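Local coordinates for protein pyruvate carboxylase n-terminal domain (Aquifex aeolicus, PDB 1ULZ) that forms the biotin carboxylase subunit of pyruvate carboxylase, a dimeric protein of the ATP-grasp superfamily, at residues A[220-225]-A[327-332]; A[292-297]-A[382-387]; A[300-305]-A[331-336]; A[363-368]-A[388-393]. The protein carries 1 engineered substitution. All coordinates share one frame; numbering follows the deposited sequence.

Contact 1: A[220-225]-A[327-332]; sequences VIHLGE and VKFNGY
Strand 220-232 lies in the ATP-grasp part of the large antiparallel sheet, and the loop leading to strand 332-339 lays Val327 and Phe329 against its first residues. The tightest meeting is at Gly224, whose CA lies 3.4 Å from Phe329 CE1. Glycine suits this place twice over: its phi is positive (71°), and the missing side chain makes room for the ring. Leu223 C, 3.7 Å from Phe329 CE1, and His222 CE1, 4.2 Å from Phe329 CZ, lie at the edge of that ring. His222 is held by its own segment, ND1 accepting from Gly224 N at 3.0 Å, while NE2 is bonded to Glu252; the two bonds fix the rotation of the imidazole. Val327 sets its two methyls against His222 O, CG1 at 3.7 Å. CG1, anti to its backbone N (chi1 -173°), also reaches Leu223 CD2 at 4.2 Å, the side chains crossing at about a right angle, and CG2 meets Ile221 CD1 at the same distance. Arg251 makes a cation-pi contact with Phe329. The arrangement is a loop packing apolar side chains on the start of a sheet strand, in the ATP-grasp part of the fold.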
loop_
_atom_site.group_PDB
_atom_site.type_symbol
_atom_site.label_atom_id
_atom_site.label_comp_id
_atom_site.label_asym_id
_atom_site.label_seq_id
_atom_site.Cartn_x
_atom_site.Cartn_y
_atom_site.Cartn_z
ATOM N N VAL A 220 11.690 -17.996 18.128
ATOM C CA VAL A 220 11.248 -16.657 18.488
ATOM C C VAL A 220 12.171 -15.657 17.808
ATOM O O VAL A 220 13.387 -15.707 17.976
ATOM C CB VAL A 220 11.290 -16.426 20.022
ATOM C CG1 VAL A 220 10.810 -15.013 20.349
ATOM C CG2 VAL A 220 10.422 -17.450 20.733
ATOM N N ILE A 221 11.591 -14.763 17.018
ATOM C CA ILE A 221 12.380 -13.763 16.323
ATOM C C ILE A 221 11.864 -12.367 16.652
ATOM O O ILE A 221 10.787 -12.215 17.224
ATOM C CB ILE A 221 12.312 -13.970 14.799
ATOM C CG1 ILE A 221 10.884 -13.734 14.304
ATOM C CG2 ILE A 221 12.748 -15.392 14.446
ATOM C CD1 ILE A 221 10.722 -13.907 12.806
ATOM N N HIS A 222 12.643 -11.349 16.312
ATOM C CA HIS A 222 12.210 -9.981 16.547
ATOM C C HIS A 222 12.105 -9.318 15.173
ATOM O O HIS A 222 12.820 -9.701 14.237
ATOM C CB HIS A 222 13.213 -9.237 17.444
ATOM C CG HIS A 222 14.503 -8.896 16.765
ATOM N ND1 HIS A 222 14.657 -7.773 15.979
ATOM C CD2 HIS A 222 15.692 -9.543 16.734
ATOM C CE1 HIS A 222 15.885 -7.746 15.492
ATOM N NE2 HIS A 222 16.534 -8.809 15.934
ATOM N N LEU A 223 11.198 -8.357 15.037
ATOM C CA LEU A 223 11.045 -7.663 13.766
ATOM C C LEU A 223 11.500 -6.217 13.927
ATOM O O LEU A 223 10.812 -5.283 13.514
ATOM C CB LEU A 223 9.589 -7.705 13.282
ATOM C CG LEU A 223 8.927 -9.074 13.059
ATOM C CD1 LEU A 223 7.748 -8.900 12.110
ATOM C CD2 LEU A 223 9.910 -10.068 12.476
ATOM N N GLY A 224 12.660 -6.040 14.547
ATOM C CA GLY A 224 13.191 -4.703 14.731
ATOM C C GLY A 224 12.435 -3.856 15.734
ATOM O O GLY A 224 11.522 -4.332 16.414
ATOM N N GLU A 225 12.808 -2.585 15.814
ATOM C CA GLU A 225 12.188 -1.667 16.758
ATOM C C GLU A 225 11.354 -0.575 16.101
ATOM O O GLU A 225 11.372 -0.388 14.880
ATOM C CB GLU A 225 13.262 -0.999 17.627
ATOM C CG GLU A 225 13.950 0.211 16.968
ATOM C CD GLU A 225 14.912 -0.157 15.841
ATOM O OE1 GLU A 225 14.946 -1.331 15.418
ATOM O OE2 GLU A 225 15.640 0.740 15.367
ATOM N N VAL A 327 15.298 -11.713 8.576
ATOM C CA VAL A 327 14.629 -10.445 8.874
ATOM C C VAL A 327 15.443 -9.250 8.403
ATOM O O VAL A 327 16.456 -8.907 9.009
ATOM C CB VAL A 327 14.360 -10.287 10.399
ATOM C CG1 VAL A 327 13.521 -9.040 10.650
ATOM C CG2 VAL A 327 13.648 -11.524 10.943
ATOM N N LYS A 328 14.995 -8.620 7.321
ATOM C CA LYS A 328 15.682 -7.458 6.768
ATOM C C LYS A 328 14.903 -6.173 7.035
ATOM O O LYS A 328 13.688 -6.196 7.238
ATOM C CB LYS A 328 15.879 -7.618 5.258
ATOM C CG LYS A 328 16.596 -8.891 4.845
ATOM C CD LYS A 328 17.973 -9.003 5.477
ATOM C CE LYS A 328 18.700 -10.229 4.939
ATOM N NZ LYS A 328 19.959 -10.519 5.691
ATOM N N PHE A 329 15.613 -5.051 7.020
ATOM C CA PHE A 329 15.010 -3.748 7.272
ATOM C C PHE A 329 15.255 -2.853 6.073
ATOM O O PHE A 329 16.364 -2.363 5.854
ATOM C CB PHE A 329 15.606 -3.161 8.547
ATOM C CG PHE A 329 15.371 -4.018 9.758
ATOM C CD1 PHE A 329 14.124 -4.060 10.360
ATOM C CD2 PHE A 329 16.371 -4.850 10.240
ATOM C CE1 PHE A 329 13.876 -4.920 11.423
ATOM C CE2 PHE A 329 16.130 -5.710 11.300
ATOM C CZ PHE A 329 14.881 -5.747 11.889
ATOM N N ASN A 330 14.195 -2.644 5.302
ATOM C CA ASN A 330 14.253 -1.858 4.082
ATOM C C ASN A 330 13.459 -0.549 4.161
ATOM O O ASN A 330 12.243 -0.553 4.357
ATOM C CB ASN A 330 13.752 -2.735 2.925
ATOM C CG ASN A 330 13.622 -1.977 1.621
ATOM O OD1 ASN A 330 14.526 -1.239 1.221
ATOM N ND2 ASN A 330 12.497 -2.168 0.939
ATOM N N GLY A 331 14.162 0.571 4.017
ATOM C CA GLY A 331 13.517 1.868 4.069
ATOM C C GLY A 331 12.890 2.230 5.406
ATOM O O GLY A 331 13.152 1.591 6.429
ATOM N N TYR A 332 12.053 3.266 5.389
ATOM C CA TYR A 332 11.375 3.738 6.588
ATOM C C TYR A 332 9.871 3.876 6.418
ATOM O O TYR A 332 9.377 4.215 5.338
ATOM C CB TYR A 332 11.936 5.092 7.021
ATOM C CG TYR A 332 13.397 5.045 7.380
ATOM C CD1 TYR A 332 14.375 5.111 6.397
ATOM C CD2 TYR A 332 13.798 4.908 8.705
ATOM C CE1 TYR A 332 15.715 5.045 6.723
ATOM C CE2 TYR A 332 15.133 4.840 9.042
ATOM C CZ TYR A 332 16.086 4.909 8.047
ATOM O OH TYR A 332 17.415 4.839 8.374
#

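Contact 2: A[292-297]-A[382-387]; sequences IQVEHP and DSMIAK
A type I beta turn from Gln293 to His296 leads into helix 296-303, and Lys387, near the start of strand 384-392, reaches across to it. Lys387 NZ donates to Val294 O at 2.7 Å, approaching at a C=O...N angle of 145° and tilted 17° from the carbonyl plane. The side chain gets there by bending once, at chi3 (-59°), and is otherwise extended beyond CB; a long, flexible lysine can span the gap. Its CD packs on Val294 CG1 at 3.9 Å, and the two side chains cross obliquely. That same valine branch is met at 4.1 Å by Met384 CE, so the compact valine packs against both strand residues.

The turn is fastened from within. Gln293 O accepts two bonds from His296: one from ND1 at 2.8 Å, nearly along the C=O axis and in the imidazole plane, the other from the backbone N at 3.1 Å. Ile292 CD1 and Pro297 CD lie over opposite faces of the imidazole, each offset toward the rim, which, together with a bond from NE2 to Arg16, settles its orientation. On the strand side, Asp382 OD2 takes Met384 N at 2.9 Å in an Asx turn, shaping the chain just where the strand begins. Lys387 NZ also forms a salt bridge with Glu12. The amine of this buried lysine is thus shared between a carbonyl and a carboxylate, a setting likely to stabilise its positive charge and one that ties helix 11-24, the turn and strand 384-392 of the biotin carboxylase C-terminal family region together.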
loop_
_atom_site.group_PDB
_atom_site.type_symbol
_atom_site.label_atom_id
_atom_site.label_comp_id
_atom_site.label_asym_id
_atom_site.label_seq_id
_atom_site.Cartn_x
_atom_site.Cartn_y
_atom_site.Cartn_z
ATOM N N ILE A 292 -1.053 -7.865 20.060
ATOM C CA ILE A 292 -0.707 -7.190 18.816
ATOM C C ILE A 292 -0.617 -5.701 19.163
ATOM O O ILE A 292 -1.335 -5.213 20.040
ATOM C CB ILE A 292 -1.796 -7.410 17.718
ATOM C CG1 ILE A 292 -1.332 -6.812 16.387
ATOM C CG2 ILE A 292 -3.111 -6.756 18.129
ATOM C CD1 ILE A 292 -0.084 -7.452 15.824
ATOM N N GLN A 293 0.267 -4.980 18.492
ATOM C CA GLN A 293 0.422 -3.554 18.771
ATOM C C GLN A 293 -0.403 -2.709 17.806
ATOM O O GLN A 293 -0.559 -3.064 16.636
ATOM C CB GLN A 293 1.889 -3.148 18.648
ATOM C CG GLN A 293 2.208 -1.852 19.355
ATOM C CD GLN A 293 2.579 -2.075 20.808
ATOM O OE1 GLN A 293 2.065 -2.989 21.461
ATOM N NE2 GLN A 293 3.469 -1.235 21.323
ATOM N N VAL A 294 -0.925 -1.586 18.292
ATOM C CA VAL A 294 -1.708 -0.705 17.439
ATOM C C VAL A 294 -0.872 -0.304 16.232
ATOM O O VAL A 294 -1.335 -0.370 15.092
ATOM C CB VAL A 294 -2.130 0.596 18.167
ATOM C CG1 VAL A 294 -2.913 1.490 17.211
ATOM C CG2 VAL A 294 -2.974 0.271 19.389
ATOM N N GLU A 295 0.370 0.092 16.487
ATOM C CA GLU A 295 1.258 0.537 15.423
ATOM C C GLU A 295 2.074 -0.546 14.708
ATOM O O GLU A 295 3.112 -0.254 14.115
ATOM C CB GLU A 295 2.195 1.640 15.951
ATOM C CG GLU A 295 3.076 1.270 17.152
ATOM C CD GLU A 295 2.391 1.456 18.512
ATOM O OE1 GLU A 295 3.072 1.913 19.452
ATOM O OE2 GLU A 295 1.192 1.147 18.655
ATOM N N HIS A 296 1.599 -1.786 14.733
ATOM C CA HIS A 296 2.320 -2.871 14.067
ATOM C C HIS A 296 2.589 -2.670 12.571
ATOM O O HIS A 296 3.592 -3.161 12.051
ATOM C CB HIS A 296 1.593 -4.211 14.254
ATOM C CG HIS A 296 0.311 -4.328 13.487
ATOM N ND1 HIS A 296 -0.904 -3.913 13.990
ATOM C CD2 HIS A 296 0.052 -4.838 12.258
ATOM C CE1 HIS A 296 -1.854 -4.166 13.107
ATOM N NE2 HIS A 296 -1.301 -4.728 12.047
ATOM N N PRO A 297 1.704 -1.948 11.858
ATOM C CA PRO A 297 1.926 -1.741 10.422
ATOM C C PRO A 297 3.284 -1.188 9.976
ATOM O O PRO A 297 3.774 -1.586 8.923
ATOM C CB PRO A 297 0.769 -0.825 10.021
ATOM C CG PRO A 297 -0.325 -1.275 10.920
ATOM C CD PRO A 297 0.396 -1.400 12.256
ATOM N N ASP A 382 -12.630 4.608 21.609
ATOM C CA ASP A 382 -11.593 5.545 21.179
ATOM C C ASP A 382 -12.066 6.463 20.052
ATOM O O ASP A 382 -13.073 6.202 19.388
ATOM C CB ASP A 382 -10.334 4.787 20.738
ATOM C CG ASP A 382 -10.560 3.957 19.490
ATOM O OD1 ASP A 382 -10.431 2.716 19.568
ATOM O OD2 ASP A 382 -10.867 4.544 18.427
ATOM N N SER A 383 -11.325 7.541 19.838
ATOM C CA SER A 383 -11.671 8.512 18.810
ATOM C C SER A 383 -10.925 8.320 17.489
ATOM O O SER A 383 -10.946 9.201 16.631
ATOM C CB SER A 383 -11.405 9.915 19.348
ATOM O OG SER A 383 -10.087 9.996 19.867
ATOM N N MET A 384 -10.283 7.169 17.319
ATOM C CA MET A 384 -9.530 6.883 16.101
ATOM C C MET A 384 -10.429 6.760 14.870
ATOM O O MET A 384 -11.446 6.066 14.895
ATOM C CB MET A 384 -8.728 5.589 16.282
ATOM C CG MET A 384 -7.738 5.272 15.152
ATOM S SD MET A 384 -6.751 3.767 15.503
ATOM C CE MET A 384 -5.895 4.301 17.013
ATOM N N ILE A 385 -10.058 7.454 13.799
ATOM C CA ILE A 385 -10.808 7.389 12.553
ATOM C C ILE A 385 -10.054 6.474 11.592
ATOM O O ILE A 385 -10.645 5.625 10.931
ATOM C CB ILE A 385 -10.936 8.775 11.894
ATOM C CG1 ILE A 385 -11.658 9.735 12.838
ATOM C CG2 ILE A 385 -11.679 8.651 10.561
ATOM C CD1 ILE A 385 -11.693 11.153 12.334
ATOM N N ALA A 386 -8.737 6.653 11.525
ATOM C CA ALA A 386 -7.903 5.848 10.644
ATOM C C ALA A 386 -6.431 5.909 11.029
ATOM O O ALA A 386 -6.014 6.754 11.815
ATOM C CB ALA A 386 -8.069 6.320 9.199
ATOM N N LYS A 387 -5.653 4.988 10.474
ATOM C CA LYS A 387 -4.217 4.956 10.694
ATOM C C LYS A 387 -3.580 5.061 9.317
ATOM O O LYS A 387 -3.707 4.151 8.498
ATOM C CB LYS A 387 -3.777 3.654 11.365
ATOM C CG LYS A 387 -4.260 3.499 12.794
ATOM C CD LYS A 387 -3.624 2.300 13.476
ATOM C CE LYS A 387 -3.929 1.004 12.749
ATOM N NZ LYS A 387 -3.575 -0.182 13.577
#

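Contact 3: A[300-305]-A[331-336]; sequences EMVTGI and GYAIEC
Met301 and Val302 face Ala333 from the last turn of helix 296-303, and the small alanine lets the helix come close. Met301 CB stands 3.6 Å from Ala333 CB, with its CG at 3.9 Å from the same methyl. The methionine then folds back on itself, chi2 (-68°) and chi3 both bent, carrying its flexible thioether on to Ile389 and Trp391 of the neighbouring strand. Val302 touches through a single branch: CG1 is anti to the carbonyl carbon (chi1 -60°), which leaves CG2 in the crowded position between backbone N and C. From there CG1 lies 3.4 Å from Gly331 O and 3.7 Å from Ala333 N, and it reaches Ala333 CB at 3.9 Å. This is helix-on-sheet packing, helix 296-303 resting on strand 332-339 of the large antiparallel sheet; Ala333 points toward the helix, whereas Tyr332 and Ile334 turn to the other side, where Ile334 packs on helix 395-407. Gly304 departs from helical backbone angles with a positive phi, easily adopted without a side chain; Gly304 N still bonds Glu300 O at 2.6 Å. Just before it, Thr303 OG1 is bonded to Ser299 O and accepts a weak bond from Ile305 N at 3.3 Å. Glu300 forms a salt bridge with Arg16 and packs on Phe363 of the second subunit.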
loop_
_atom_site.group_PDB
_atom_site.type_symbol
_atom_site.label_atom_id
_atom_site.label_comp_id
_atom_site.label_asym_id
_atom_site.label_seq_id
_atom_site.Cartn_x
_atom_site.Cartn_y
_atom_site.Cartn_z
ATOM N N GLU A 300 5.678 -3.938 9.691
ATOM C CA GLU A 300 5.324 -4.783 8.555
ATOM C C GLU A 300 5.873 -4.163 7.266
ATOM O O GLU A 300 6.406 -4.869 6.410
ATOM C CB GLU A 300 3.797 -4.948 8.451
ATOM C CG GLU A 300 3.184 -5.836 9.538
ATOM C CD GLU A 300 1.674 -6.020 9.402
ATOM O OE1 GLU A 300 1.126 -6.944 10.037
ATOM O OE2 GLU A 300 1.027 -5.245 8.671
ATOM N N MET A 301 5.764 -2.842 7.149
ATOM C CA MET A 301 6.237 -2.134 5.960
ATOM C C MET A 301 7.743 -2.269 5.721
ATOM O O MET A 301 8.178 -2.433 4.587
ATOM C CB MET A 301 5.912 -0.641 6.044
ATOM C CG MET A 301 4.482 -0.293 6.410
ATOM S SD MET A 301 3.304 -0.739 5.149
ATOM C CE MET A 301 3.512 0.631 4.003
ATOM N N VAL A 302 8.539 -2.180 6.782
ATOM C CA VAL A 302 9.988 -2.265 6.626
ATOM C C VAL A 302 10.587 -3.678 6.653
ATOM O O VAL A 302 11.755 -3.852 6.314
ATOM C CB VAL A 302 10.700 -1.376 7.670
ATOM C CG1 VAL A 302 10.260 0.065 7.490
ATOM C CG2 VAL A 302 10.376 -1.845 9.081
ATOM N N THR A 303 9.801 -4.678 7.047
ATOM C CA THR A 303 10.294 -6.058 7.066
ATOM C C THR A 303 9.536 -6.925 6.061
ATOM O O THR A 303 9.999 -7.996 5.682
ATOM C CB THR A 303 10.139 -6.728 8.440
ATOM O OG1 THR A 303 8.747 -6.860 8.746
ATOM C CG2 THR A 303 10.844 -5.917 9.516
ATOM N N GLY A 304 8.367 -6.459 5.640
ATOM C CA GLY A 304 7.574 -7.208 4.680
ATOM C C GLY A 304 6.953 -8.465 5.256
ATOM O O GLY A 304 6.619 -9.390 4.516
ATOM N N ILE A 305 6.791 -8.495 6.575
ATOM C CA ILE A 305 6.207 -9.642 7.264
ATOM C C ILE A 305 4.813 -9.303 7.818
ATOM O O ILE A 305 4.639 -8.319 8.539
ATOM C CB ILE A 305 7.130 -10.104 8.419
ATOM C CG1 ILE A 305 8.517 -10.457 7.857
ATOM C CG2 ILE A 305 6.506 -11.292 9.143
ATOM C CD1 ILE A 305 9.566 -10.765 8.915
ATOM N N GLY A 331 14.162 0.571 4.017
ATOM C CA GLY A 331 13.517 1.868 4.069
ATOM C C GLY A 331 12.890 2.230 5.406
ATOM O O GLY A 331 13.152 1.591 6.429
ATOM N N TYR A 332 12.053 3.266 5.389
ATOM C CA TYR A 332 11.375 3.738 6.588
ATOM C C TYR A 332 9.871 3.876 6.418
ATOM O O TYR A 332 9.377 4.215 5.338
ATOM C CB TYR A 332 11.936 5.092 7.021
ATOM C CG TYR A 332 13.397 5.045 7.380
ATOM C CD1 TYR A 332 14.375 5.111 6.397
ATOM C CD2 TYR A 332 13.798 4.908 8.705
ATOM C CE1 TYR A 332 15.715 5.045 6.723
ATOM C CE2 TYR A 332 15.133 4.840 9.042
ATOM C CZ TYR A 332 16.086 4.909 8.047
ATOM O OH TYR A 332 17.415 4.839 8.374
ATOM N N ALA A 333 9.150 3.621 7.502
ATOM C CA ALA A 333 7.701 3.733 7.496
ATOM C C ALA A 333 7.261 4.634 8.638
ATOM O O ALA A 333 7.819 4.586 9.737
ATOM C CB ALA A 333 7.060 2.359 7.642
ATOM N N ILE A 334 6.258 5.456 8.368
ATOM C CA ILE A 334 5.722 6.360 9.367
ATOM C C ILE A 334 4.225 6.141 9.484
ATOM O O ILE A 334 3.551 5.913 8.481
ATOM C CB ILE A 334 5.947 7.830 8.978
ATOM C CG1 ILE A 334 7.437 8.092 8.743
ATOM C CG2 ILE A 334 5.394 8.733 10.067
ATOM C CD1 ILE A 334 7.732 9.447 8.139
ATOM N N GLU A 335 3.710 6.193 10.706
ATOM C CA GLU A 335 2.274 6.045 10.921
ATOM C C GLU A 335 1.743 7.199 11.760
ATOM O O GLU A 335 2.279 7.508 12.824
ATOM C CB GLU A 335 1.929 4.727 11.628
ATOM C CG GLU A 335 0.424 4.565 11.863
ATOM C CD GLU A 335 0.061 3.307 12.639
ATOM O OE1 GLU A 335 0.164 3.320 13.882
ATOM O OE2 GLU A 335 -0.324 2.300 12.003
ATOM N N CYS A 336 0.684 7.829 11.265
ATOM C CA CYS A 336 0.049 8.938 11.956
ATOM C C CYS A 336 -1.368 8.543 12.331
ATOM O O CYS A 336 -2.109 7.992 11.509
ATOM C CB CYS A 336 -0.009 10.170 11.062
ATOM S SG CYS A 336 1.578 10.840 10.616
#

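Contact 4: A[363-368]-A[388-393]; sequences FGIRVE and LITWAP
Gly364 O accepts a hydrogen bond from Trp391 N at 2.8 Å, lying in the carbonyl plane, and has a CA-H...O contact with Thr390 CA at 3.2 Å. Glycine suits the place because its phi is positive (76°) and a CB would run into Trp391 O. Beyond it strands 365-369 and 384-392 run antiparallel. Arg366 and Ile389 form a hydrogen-bonded pair, Arg366 N to Ile389 O at 2.8 Å and Ile389 N to Arg366 O at 2.9 Å; the non-hydrogen-bonded pairs Ile365 with Thr390 and Val367 with Leu388 flank it. Beta-branched Ile365, Val367, Ile389 and Thr390 suit the extended backbone. On the face carrying Ile365 and Val367, Leu388 CD1 touches both, 4.1 Å from Ile365 CG2 and 4.0 Å from Val367 CG2. At the end of the pairing, Phe363 CE1 comes to the edge of the Trp391 indole, 4.3 Å from CZ3, while the indole NE1 is bonded to Asn330 O.

The opposite face carries Arg366 and Ile389. Fully extended from CG to NE, with CG anti to the backbone N (chi1 174°), Arg366 presents NE and NH2 side-on to one oxygen, Glu368 OE2, each at 2.8 Å. NE meets that oxygen on its anti side, but NH2 comes from well above the carboxylate plane. The glutamate, bent at chi2, rests its CG beside Ile389 CD1. Arg366 NH1 is left to bridge Glu300, so two carboxylates share one buried guanidinium; they probably offset its charge next to that of Arg16, whose NE lies close to NH2.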
loop_
_atom_site.group_PDB
_atom_site.type_symbol
_atom_site.label_atom_id
_atom_site.label_comp_id
_atom_site.label_asym_id
_atom_site.label_seq_id
_atom_site.Cartn_x
_atom_site.Cartn_y
_atom_site.Cartn_z
ATOM N N PHE A 363 1.568 4.894 -4.430
ATOM C CA PHE A 363 2.807 4.172 -4.166
ATOM C C PHE A 363 3.304 4.469 -2.740
ATOM O O PHE A 363 3.474 5.631 -2.363
ATOM C CB PHE A 363 3.850 4.606 -5.206
ATOM C CG PHE A 363 5.181 3.910 -5.087
ATOM C CD1 PHE A 363 5.959 4.043 -3.948
ATOM C CD2 PHE A 363 5.675 3.160 -6.144
ATOM C CE1 PHE A 363 7.205 3.445 -3.865
ATOM C CE2 PHE A 363 6.920 2.561 -6.070
ATOM C CZ PHE A 363 7.687 2.702 -4.932
ATOM N N GLY A 364 3.520 3.414 -1.957
ATOM C CA GLY A 364 4.010 3.573 -0.596
ATOM C C GLY A 364 2.999 4.042 0.436
ATOM O O GLY A 364 3.369 4.418 1.548
ATOM N N ILE A 365 1.720 4.019 0.078
ATOM C CA ILE A 365 0.678 4.463 0.991
ATOM C C ILE A 365 -0.230 3.319 1.419
ATOM O O ILE A 365 -0.719 2.557 0.584
ATOM C CB ILE A 365 -0.201 5.562 0.344
ATOM C CG1 ILE A 365 0.648 6.803 0.054
ATOM C CG2 ILE A 365 -1.383 5.900 1.259
ATOM C CD1 ILE A 365 -0.124 7.893 -0.647
ATOM N N ARG A 366 -0.452 3.213 2.725
ATOM C CA ARG A 366 -1.310 2.179 3.290
ATOM C C ARG A 366 -2.286 2.809 4.277
ATOM O O ARG A 366 -1.908 3.669 5.080
ATOM C CB ARG A 366 -0.465 1.118 3.999
ATOM C CG ARG A 366 -1.277 0.064 4.750
ATOM C CD ARG A 366 -0.368 -0.989 5.366
ATOM N NE ARG A 366 -1.096 -1.879 6.266
ATOM C CZ ARG A 366 -0.539 -2.864 6.963
ATOM N NH1 ARG A 366 0.765 -3.095 6.870
ATOM N NH2 ARG A 366 -1.292 -3.622 7.749
ATOM N N VAL A 367 -3.540 2.384 4.219
ATOM C CA VAL A 367 -4.547 2.920 5.118
ATOM C C VAL A 367 -5.273 1.813 5.879
ATOM O O VAL A 367 -5.752 0.850 5.280
ATOM C CB VAL A 367 -5.605 3.761 4.353
ATOM C CG1 VAL A 367 -6.618 4.337 5.337
ATOM C CG2 VAL A 367 -4.923 4.882 3.565
ATOM N N GLU A 368 -5.322 1.954 7.202
ATOM C CA GLU A 368 -6.012 1.007 8.080
ATOM C C GLU A 368 -7.219 1.742 8.670
ATOM O O GLU A 368 -7.057 2.610 9.523
ATOM C CB GLU A 368 -5.095 0.561 9.226
ATOM C CG GLU A 368 -3.896 -0.289 8.836
ATOM C CD GLU A 368 -4.271 -1.676 8.337
ATOM O OE1 GLU A 368 -5.186 -2.303 8.921
ATOM O OE2 GLU A 368 -3.638 -2.146 7.367
ATOM N N LEU A 388 -2.917 6.184 9.066
ATOM C CA LEU A 388 -2.252 6.422 7.789
ATOM C C LEU A 388 -0.773 6.066 7.907
ATOM O O LEU A 388 -0.064 6.599 8.761
ATOM C CB LEU A 388 -2.402 7.890 7.389
ATOM C CG LEU A 388 -1.709 8.328 6.100
ATOM C CD1 LEU A 388 -2.280 7.564 4.901
ATOM C CD2 LEU A 388 -1.896 9.828 5.929
ATOM N N ILE A 389 -0.317 5.160 7.049
ATOM C CA ILE A 389 1.071 4.716 7.059
ATOM C C ILE A 389 1.720 4.902 5.688
ATOM O O ILE A 389 1.151 4.512 4.669
ATOM C CB ILE A 389 1.171 3.218 7.444
ATOM C CG1 ILE A 389 0.425 2.958 8.752
ATOM C CG2 ILE A 389 2.633 2.803 7.577
ATOM C CD1 ILE A 389 -0.920 2.319 8.564
ATOM N N THR A 390 2.907 5.503 5.669
ATOM C CA THR A 390 3.632 5.722 4.420
ATOM C C THR A 390 5.031 5.114 4.485
ATOM O O THR A 390 5.697 5.169 5.523
ATOM C CB THR A 390 3.777 7.231 4.084
ATOM O OG1 THR A 390 4.467 7.905 5.149
ATOM C CG2 THR A 390 2.407 7.866 3.868
ATOM N N TRP A 391 5.468 4.528 3.374
ATOM C CA TRP A 391 6.797 3.925 3.294
ATOM C C TRP A 391 7.613 4.580 2.179
ATOM O O TRP A 391 7.067 4.962 1.148
ATOM C CB TRP A 391 6.695 2.422 3.008
ATOM C CG TRP A 391 8.037 1.786 2.830
ATOM C CD1 TRP A 391 8.811 1.224 3.806
ATOM C CD2 TRP A 391 8.824 1.759 1.630
ATOM N NE1 TRP A 391 10.031 0.859 3.291
ATOM C CE2 TRP A 391 10.066 1.178 1.959
ATOM C CE3 TRP A 391 8.602 2.178 0.313
ATOM C CZ2 TRP A 391 11.082 1.005 1.019
ATOM C CZ3 TRP A 391 9.609 2.008 -0.617
ATOM C CH2 TRP A 391 10.835 1.427 -0.261
ATOM N N ALA A 392 8.921 4.694 2.391
ATOM C CA ALA A 392 9.837 5.277 1.408
ATOM C C ALA A 392 11.254 4.782 1.705
ATOM O O ALA A 392 11.543 4.355 2.819
ATOM C CB ALA A 392 9.781 6.809 1.467
ATOM N N PRO A 393 12.157 4.838 0.709
ATOM C CA PRO A 393 13.552 4.395 0.838
ATOM C C PRO A 393 14.387 5.140 1.882
ATOM O O PRO A 393 15.283 4.563 2.503
ATOM C CB PRO A 393 14.113 4.596 -0.572
ATOM C CG PRO A 393 12.908 4.453 -1.444
ATOM C CD PRO A 393 11.864 5.223 -0.682
#

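The four contacts centre on the large antiparallel sheet, where strands 332-339, 384-392 and 365-369 follow one another to its edge, with strand 220-232 farther in. Helix 296-303 serves contacts 2 and 3, and strand 384-392 serves contacts 2 and 4. Contacts 3 and 4, centres about 8 Å apart, touch each other and the second subunit. Contacts 1 and 3, centres about 9 Å apart, share Gly331 and Tyr332. Contacts 1 and 2 lie farthest apart, centres about 20 Å apart. Along the chain contact 1 crosses contact 2, while contact 3 closes before contact 4 opens. Because strand 220-232 and strands 384-392 and 365-369 lie in one sheet, the ATP-grasp and C-terminal sequence families form one body.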